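Local coordinates for protein Endonuclease/exonuclease/phosphatase (Leptotrichia buccalis C-1013-b, PDB 3TEB) that probably acts as a magnesium-dependent nuclease or related phosphoester hydrolase of the DNase I-like endonuclease/exonuclease/phosphatase family, at residues I231-I245 against V254-F266. Sequence-based numbering, arbitrary orientation.
Sequences IFSNKELKVKESKVI and VSDHFGIEVKIEF
Val-262 and Ile-260 meet Ile-231 where the two sheets of the DNase I-like sandwich face each other, a worked example of how one face of a strand packs against the opposing sheet. Strands 239-245 and 259-264 pair antiparallel at 151°, and a beta bulge shifts their register between Val-239 and Glu-241. Ile-231, on strand 225-233 of the opposing sheet, sends only its tip across: CD1 lies 3.8 Å from Val-262 CG2 and 3.9 Å from Ile-260 CG2. On Val-262, CB lies near Glu-241 O and Ile-231 CD1, and CG1, set opposite the backbone N (chi1 164°), reaches that same oxygen and, at 4.0 Å, CG1 of Val-239. The other branch, CG2, also touches Ser-242 OG, while Thr-199 of helix 199-202 packs against this side chain too. With both methyls gone, as in an alanine here, Ile-231 CD1 would probably face a gap and Val-239 CG1 lose its methyl neighbour. On the other face of the sheet, Glu-261 is extended, OE1 in a salt bridge with Lys-33 and OE2 3.8 Å from Ile-245 CD1. Toward Asp-256, a magnesium ligand, the pairing finishes with two backbone bonds: Ile-245 N to Gly-259 O at 2.7 Å, and Gly-259 N to Ile-245 O at 2.8 Å.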
loop_
_atom_site.group_PDB
_atom_site.type_symbol
_atom_site.label_atom_id
_atom_site.label_comp_id
_atom_site.label_asym_id
_atom_site.label_seq_id
_atom_site.Cartn_x
_atom_site.Cartn_y
_atom_site.Cartn_z
ATOM N N ILE A 231 7.048 1.984 4.398
ATOM C CA ILE A 231 6.289 3.188 4.659
ATOM C C ILE A 231 7.284 4.353 4.796
ATOM O O ILE A 231 8.005 4.458 5.788
ATOM C CB ILE A 231 5.351 3.016 5.870
ATOM C CG1 ILE A 231 4.184 2.117 5.474
ATOM C CG2 ILE A 231 4.788 4.355 6.326
ATOM C CD1 ILE A 231 3.516 1.443 6.619
ATOM N N PHE A 232 7.340 5.193 3.763
ATOM C CA PHE A 232 8.230 6.345 3.718
ATOM C C PHE A 232 7.487 7.608 4.111
ATOM O O PHE A 232 6.253 7.657 4.096
ATOM C CB PHE A 232 8.808 6.541 2.311
ATOM C CG PHE A 232 9.689 5.421 1.848
ATOM C CD1 PHE A 232 10.895 5.152 2.487
ATOM C CD2 PHE A 232 9.327 4.645 0.758
ATOM C CE1 PHE A 232 11.714 4.107 2.057
ATOM C CE2 PHE A 232 10.138 3.608 0.317
ATOM C CZ PHE A 232 11.333 3.335 0.970
ATOM N N SER A 233 8.259 8.642 4.425
ATOM C CA SER A 233 7.749 9.916 4.883
ATOM C C SER A 233 8.595 11.010 4.234
ATOM O O SER A 233 9.780 10.792 3.980
ATOM C CB SER A 233 7.903 9.968 6.398
ATOM O OG SER A 233 7.171 11.042 6.954
ATOM N N ASN A 234 8.004 12.176 3.961
ATOM C CA ASN A 234 8.763 13.307 3.408
ATOM C C ASN A 234 9.335 14.192 4.493
ATOM O O ASN A 234 10.082 15.123 4.216
ATOM C CB ASN A 234 7.908 14.146 2.459
ATOM C CG ASN A 234 6.747 14.828 3.158
ATOM O OD1 ASN A 234 6.239 14.343 4.171
ATOM N ND2 ASN A 234 6.305 15.948 2.604
ATOM N N LYS A 235 8.950 13.897 5.728
ATOM C CA LYS A 235 9.419 14.611 6.899
ATOM C C LYS A 235 9.821 13.576 7.926
ATOM O O LYS A 235 9.373 12.434 7.868
ATOM C CB LYS A 235 8.303 15.468 7.500
ATOM C CG LYS A 235 7.682 16.541 6.606
ATOM C CD LYS A 235 6.886 17.491 7.484
ATOM C CE LYS A 235 5.628 18.009 6.825
ATOM N NZ LYS A 235 5.847 19.201 5.972
ATOM N N GLU A 236 10.652 13.985 8.882
ATOM C CA GLU A 236 11.020 13.135 10.010
ATOM C C GLU A 236 9.849 13.052 10.976
ATOM O O GLU A 236 9.189 14.044 11.244
ATOM C CB GLU A 236 12.237 13.703 10.722
ATOM C CG GLU A 236 13.229 12.653 11.177
ATOM C CD GLU A 236 14.624 13.231 11.399
ATOM O OE1 GLU A 236 14.894 14.360 10.922
ATOM O OE2 GLU A 236 15.456 12.560 12.050
ATOM N N LEU A 237 9.594 11.858 11.491
ATOM C CA LEU A 237 8.416 11.617 12.310
ATOM C C LEU A 237 8.764 10.960 13.627
ATOM O O LEU A 237 9.843 10.380 13.785
ATOM C CB LEU A 237 7.428 10.719 11.563
ATOM C CG LEU A 237 6.675 11.322 10.387
ATOM C CD1 LEU A 237 5.603 10.373 9.936
ATOM C CD2 LEU A 237 6.076 12.659 10.792
ATOM N N LYS A 238 7.832 11.054 14.570
ATOM C CA LYS A 238 7.931 10.328 15.822
ATOM C C LYS A 238 7.212 8.996 15.635
ATOM O O LYS A 238 5.978 8.928 15.662
ATOM C CB LYS A 238 7.348 11.164 16.973
ATOM C CG LYS A 238 7.243 10.456 18.319
ATOM C CD LYS A 238 8.542 9.775 18.741
ATOM C CE LYS A 238 8.268 8.790 19.858
ATOM N NZ LYS A 238 8.146 9.463 21.181
ATOM N N VAL A 239 8.008 7.951 15.414
ATOM C CA VAL A 239 7.502 6.622 15.055
ATOM C C VAL A 239 7.706 5.666 16.228
ATOM O O VAL A 239 8.819 5.200 16.482
ATOM C CB VAL A 239 8.200 6.061 13.780
ATOM C CG1 VAL A 239 7.548 4.773 13.335
ATOM C CG2 VAL A 239 8.185 7.077 12.654
ATOM N N LYS A 240 6.622 5.381 16.938
ATOM C CA LYS A 240 6.691 4.580 18.147
ATOM C C LYS A 240 7.030 3.097 17.894
ATOM O O LYS A 240 7.744 2.479 18.702
ATOM C CB LYS A 240 5.405 4.750 18.968
ATOM C CG LYS A 240 5.435 4.057 20.336
ATOM C CD LYS A 240 4.947 4.963 21.465
ATOM C CE LYS A 240 4.809 4.169 22.753
ATOM N NZ LYS A 240 4.871 5.055 23.950
ATOM N N GLU A 241 6.545 2.552 16.770
ATOM C CA GLU A 241 6.655 1.119 16.453
ATOM C C GLU A 241 6.513 0.794 14.960
ATOM O O GLU A 241 5.755 1.441 14.245
ATOM C CB GLU A 241 5.594 0.349 17.235
ATOM C CG GLU A 241 5.654 -1.172 17.066
ATOM C CD GLU A 241 4.897 -1.928 18.156
ATOM O OE1 GLU A 241 4.137 -1.282 18.917
ATOM O OE2 GLU A 241 5.068 -3.167 18.255
ATOM N N SER A 242 7.228 -0.226 14.498
ATOM C CA SER A 242 7.055 -0.729 13.137
ATOM C C SER A 242 7.147 -2.248 13.076
ATOM O O SER A 242 8.238 -2.802 12.954
ATOM C CB SER A 242 8.090 -0.116 12.197
ATOM O OG SER A 242 8.055 -0.748 10.926
ATOM N N LYS A 243 6.007 -2.924 13.147
ATOM C CA LYS A 243 6.000 -4.385 13.097
ATOM C C LYS A 243 5.557 -4.938 11.745
ATOM O O LYS A 243 4.813 -4.288 11.006
ATOM C CB LYS A 243 5.138 -4.980 14.223
ATOM C CG LYS A 243 5.668 -4.726 15.624
ATOM C CD LYS A 243 7.213 -4.832 15.691
ATOM C CE LYS A 243 7.811 -4.292 17.000
ATOM N NZ LYS A 243 7.720 -5.291 18.089
ATOM N N VAL A 244 6.027 -6.143 11.432
ATOM C CA VAL A 244 5.492 -6.905 10.320
ATOM C C VAL A 244 4.264 -7.647 10.836
ATOM O O VAL A 244 4.194 -7.986 12.016
ATOM C CB VAL A 244 6.541 -7.867 9.731
ATOM C CG1 VAL A 244 5.949 -8.700 8.599
ATOM C CG2 VAL A 244 7.739 -7.079 9.224
ATOM N N ILE A 245 3.290 -7.858 9.958
ATOM C CA ILE A 245 2.052 -8.539 10.310
ATOM C C ILE A 245 1.633 -9.497 9.174
ATOM O O ILE A 245 2.048 -9.323 8.006
ATOM C CB ILE A 245 0.937 -7.522 10.699
ATOM C CG1 ILE A 245 -0.323 -8.237 11.173
ATOM C CG2 ILE A 245 0.633 -6.573 9.559
ATOM C CD1 ILE A 245 -1.272 -7.349 11.917
ATOM N N VAL A 254 -1.911 -13.864 4.704
ATOM C CA VAL A 254 -3.056 -13.537 3.825
ATOM C C VAL A 254 -2.672 -13.233 2.380
ATOM O O VAL A 254 -3.537 -13.012 1.533
ATOM C CB VAL A 254 -3.904 -12.356 4.352
ATOM C CG1 VAL A 254 -4.405 -12.643 5.751
ATOM C CG2 VAL A 254 -3.118 -11.048 4.298
ATOM N N SER A 255 -1.376 -13.224 2.105
ATOM C CA SER A 255 -0.886 -12.930 0.775
ATOM C C SER A 255 0.449 -13.629 0.506
ATOM O O SER A 255 0.865 -14.499 1.269
ATOM C CB SER A 255 -0.730 -11.428 0.644
ATOM O OG SER A 255 -0.290 -11.089 -0.649
ATOM N N ASP A 256 1.108 -13.263 -0.590
ATOM C CA ASP A 256 2.477 -13.716 -0.841
ATOM C C ASP A 256 3.517 -12.708 -0.330
ATOM O O ASP A 256 4.722 -12.940 -0.445
ATOM C CB ASP A 256 2.702 -14.105 -2.318
ATOM C CG ASP A 256 2.559 -12.937 -3.292
ATOM O OD1 ASP A 256 2.192 -11.799 -2.892
ATOM O OD2 ASP A 256 2.817 -13.165 -4.494
ATOM N N HIS A 257 3.026 -11.593 0.221
ATOM C CA HIS A 257 3.820 -10.602 0.951
ATOM C C HIS A 257 3.221 -10.506 2.340
ATOM O O HIS A 257 2.018 -10.709 2.498
ATOM C CB HIS A 257 3.655 -9.219 0.323
ATOM C CG HIS A 257 4.412 -9.014 -0.950
ATOM N ND1 HIS A 257 5.302 -7.975 -1.120
ATOM C CD2 HIS A 257 4.381 -9.683 -2.130
ATOM C CE1 HIS A 257 5.806 -8.028 -2.341
ATOM N NE2 HIS A 257 5.258 -9.051 -2.976
ATOM N N PHE A 258 4.033 -10.179 3.345
ATOM C CA PHE A 258 3.487 -9.821 4.656
ATOM C C PHE A 258 3.233 -8.315 4.699
ATOM O O PHE A 258 3.769 -7.549 3.879
ATOM C CB PHE A 258 4.422 -10.209 5.795
ATOM C CG PHE A 258 5.030 -11.574 5.662
ATOM C CD1 PHE A 258 4.270 -12.663 5.232
ATOM C CD2 PHE A 258 6.368 -11.780 5.998
ATOM C CE1 PHE A 258 4.844 -13.925 5.119
ATOM C CE2 PHE A 258 6.943 -13.033 5.893
ATOM C CZ PHE A 258 6.184 -14.106 5.453
ATOM N N GLY A 259 2.413 -7.888 5.653
ATOM C CA GLY A 259 2.071 -6.472 5.757
ATOM C C GLY A 259 2.912 -5.758 6.790
ATOM O O GLY A 259 3.480 -6.397 7.673
ATOM N N ILE A 260 2.996 -4.435 6.672
ATOM C CA ILE A 260 3.676 -3.597 7.654
ATOM C C ILE A 260 2.648 -2.768 8.381
ATOM O O ILE A 260 1.718 -2.216 7.787
ATOM C CB ILE A 260 4.719 -2.652 7.014
ATOM C CG1 ILE A 260 5.871 -3.442 6.414
ATOM C CG2 ILE A 260 5.284 -1.678 8.037
ATOM C CD1 ILE A 260 6.722 -2.606 5.510
ATOM N N GLU A 261 2.859 -2.677 9.680
ATOM C CA GLU A 261 1.947 -2.053 10.586
ATOM C C GLU A 261 2.767 -1.063 11.421
ATOM O O GLU A 261 3.682 -1.451 12.147
ATOM C CB GLU A 261 1.333 -3.157 11.431
ATOM C CG GLU A 261 0.457 -2.715 12.570
ATOM C CD GLU A 261 0.348 -3.775 13.679
ATOM O OE1 GLU A 261 -0.411 -3.525 14.652
ATOM O OE2 GLU A 261 1.021 -4.840 13.590
ATOM N N VAL A 262 2.441 0.221 11.305
ATOM C CA VAL A 262 3.255 1.297 11.872
ATOM C C VAL A 262 2.412 2.198 12.772
ATOM O O VAL A 262 1.274 2.532 12.426
ATOM C CB VAL A 262 3.900 2.136 10.727
ATOM C CG1 VAL A 262 4.417 3.450 11.227
ATOM C CG2 VAL A 262 5.027 1.370 10.075
ATOM N N LYS A 263 2.967 2.584 13.919
ATOM C CA LYS A 263 2.301 3.529 14.822
ATOM C C LYS A 263 3.024 4.895 14.879
ATOM O O LYS A 263 4.205 4.967 15.209
ATOM C CB LYS A 263 2.139 2.911 16.217
ATOM C CG LYS A 263 1.164 3.662 17.116
ATOM C CD LYS A 263 1.242 3.173 18.557
ATOM C CE LYS A 263 0.852 4.287 19.533
ATOM N NZ LYS A 263 1.413 4.063 20.910
ATOM N N ILE A 264 2.308 5.967 14.538
ATOM C CA ILE A 264 2.868 7.326 14.515
ATOM C C ILE A 264 2.115 8.212 15.491
ATOM O O ILE A 264 0.891 8.142 15.572
ATOM C CB ILE A 264 2.692 8.035 13.135
ATOM C CG1 ILE A 264 2.724 7.061 11.941
ATOM C CG2 ILE A 264 3.667 9.227 13.007
ATOM C CD1 ILE A 264 4.075 6.867 11.292
ATOM N N GLU A 265 2.821 9.073 16.211
ATOM C CA GLU A 265 2.103 10.094 16.960
ATOM C C GLU A 265 2.510 11.518 16.612
ATOM O O GLU A 265 3.685 11.804 16.368
ATOM C CB GLU A 265 2.092 9.820 18.474
ATOM C CG GLU A 265 3.400 10.011 19.223
ATOM C CD GLU A 265 3.391 9.301 20.574
ATOM O OE1 GLU A 265 3.114 8.067 20.581
ATOM O OE2 GLU A 265 3.664 9.972 21.609
ATOM N N PHE A 266 1.503 12.387 16.558
ATOM C CA PHE A 266 1.689 13.817 16.308
ATOM C C PHE A 266 0.520 14.638 16.858
ATOM O O PHE A 266 0.719 15.566 17.645
ATOM C CB PHE A 266 1.897 14.121 14.810
ATOM C CG PHE A 266 1.180 13.182 13.884
ATOM C CD1 PHE A 266 -0.205 13.084 13.894
ATOM C CD2 PHE A 266 1.895 12.410 12.983
ATOM C CE1 PHE A 266 -0.866 12.209 13.030
ATOM C CE2 PHE A 266 1.242 11.525 12.104
ATOM C CZ PHE A 266 -0.141 11.426 12.128
#